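Local structure of aspartate carbamoyltransferase (Leishmania major, 7K46) at residues A[310-313]-A[314-317]. The protein probably catalyses transfer of the carbamoyl group from carbamoyl phosphate to L-aspartate, an early step of de novo pyrimidine synthesis. Numbering follows the deposited sequence.
Sequences QMRY and GLFM
Met317 N donates to Tyr313 O at 2.9 Å, with an N-H...O angle of 165°, so this bond is short and nearly straight. It is one of four successive i to i+4 bonds that identify 310-317 as regular alpha-helix; the others run from Gly314 N to Gln310 O, Leu315 N to Met311 O and Phe316 N to Arg312 O. The segment belongs to helix 309-326, the C-terminal helix of the carbamoyltransferase fold, which packs against helices 23-41, 63-74 and 142-156. One turn apart, Arg312 and Phe316 form the main side-chain pair. With CG anti to the backbone N (chi1 -176°) and the chain extended to NE, Arg312 crosses Phe316 at a slant, its CG 3.7 Å from Phe316 CE2. The guanidinium and ring planes stand 83° apart, and Phe316 CE2 sits over one face of the guanidinium, offset toward its rim, 3.8 Å from Arg312 NE. Two polar partners also hold that guanidinium: Arg312 NE salt-bridges Glu41, whereas NH1 donates to Ser105 O of a neighbouring subunit, tying the helix into the subunit interface. Leu315 runs alongside Arg312 in the same direction, bringing its CD2 to 4.1 Å from Arg312 NH1.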
# COMPACT_ATOMS: atom_id res chain seq x y z
N GLN A 310 11.35 20.41 -9.63
CA GLN A 310 11.05 20.77 -8.25
C GLN A 310 10.56 19.56 -7.44
O GLN A 310 10.94 19.39 -6.27
CB GLN A 310 10.00 21.89 -8.28
CG GLN A 310 9.59 22.54 -6.96
CD GLN A 310 8.65 23.73 -7.19
OE1 GLN A 310 8.48 24.18 -8.33
NE2 GLN A 310 8.08 24.25 -6.11
N MET A 311 9.73 18.71 -8.05
CA MET A 311 9.24 17.52 -7.35
C MET A 311 10.36 16.53 -7.07
O MET A 311 10.33 15.84 -6.04
CB MET A 311 8.13 16.84 -8.15
CG MET A 311 6.82 17.61 -8.12
SD MET A 311 5.50 16.74 -8.98
CE MET A 311 5.90 17.11 -10.69
N ARG A 312 11.34 16.43 -7.98
CA ARG A 312 12.45 15.52 -7.75
C ARG A 312 13.38 16.07 -6.67
O ARG A 312 13.91 15.31 -5.84
CB ARG A 312 13.20 15.27 -9.06
CG ARG A 312 14.33 14.24 -8.94
CD ARG A 312 14.54 13.51 -10.26
NE ARG A 312 15.61 12.51 -10.20
CZ ARG A 312 15.41 11.23 -9.95
NH1 ARG A 312 14.22 10.77 -9.59
NH2 ARG A 312 16.43 10.37 -10.06
N TYR A 313 13.58 17.39 -6.64
CA TYR A 313 14.25 17.97 -5.48
C TYR A 313 13.49 17.65 -4.19
O TYR A 313 14.11 17.43 -3.15
CB TYR A 313 14.42 19.48 -5.65
CG TYR A 313 15.38 19.84 -6.75
CD1 TYR A 313 16.71 19.43 -6.70
CD2 TYR A 313 14.97 20.59 -7.85
CE1 TYR A 313 17.60 19.75 -7.72
CE2 TYR A 313 15.85 20.93 -8.87
CZ TYR A 313 17.17 20.49 -8.80
OH TYR A 313 18.04 20.83 -9.82
N GLY A 314 12.15 17.59 -4.26
CA GLY A 314 11.39 17.18 -3.08
C GLY A 314 11.73 15.78 -2.61
O GLY A 314 11.85 15.54 -1.40
N LEU A 315 11.91 14.84 -3.54
CA LEU A 315 12.34 13.50 -3.17
C LEU A 315 13.66 13.54 -2.39
O LEU A 315 13.78 12.94 -1.32
CB LEU A 315 12.49 12.62 -4.42
CG LEU A 315 13.18 11.26 -4.20
CD1 LEU A 315 12.30 10.31 -3.38
CD2 LEU A 315 13.56 10.62 -5.54
N PHE A 316 14.65 14.25 -2.91
CA PHE A 316 15.96 14.20 -2.26
C PHE A 316 16.02 15.01 -0.97
O PHE A 316 16.72 14.62 -0.02
CB PHE A 316 17.03 14.61 -3.27
CG PHE A 316 17.20 13.60 -4.37
CD1 PHE A 316 17.60 12.31 -4.08
CD2 PHE A 316 16.90 13.93 -5.69
CE1 PHE A 316 17.72 11.36 -5.08
CE2 PHE A 316 17.03 12.99 -6.69
CZ PHE A 316 17.44 11.70 -6.38
N MET A 317 15.25 16.10 -0.87
CA MET A 317 15.17 16.80 0.41
C MET A 317 14.53 15.91 1.47
O MET A 317 14.98 15.88 2.62
CB MET A 317 14.39 18.11 0.25
CG MET A 317 14.15 18.88 1.57
SD MET A 317 15.67 19.29 2.48
CE MET A 317 16.46 20.52 1.42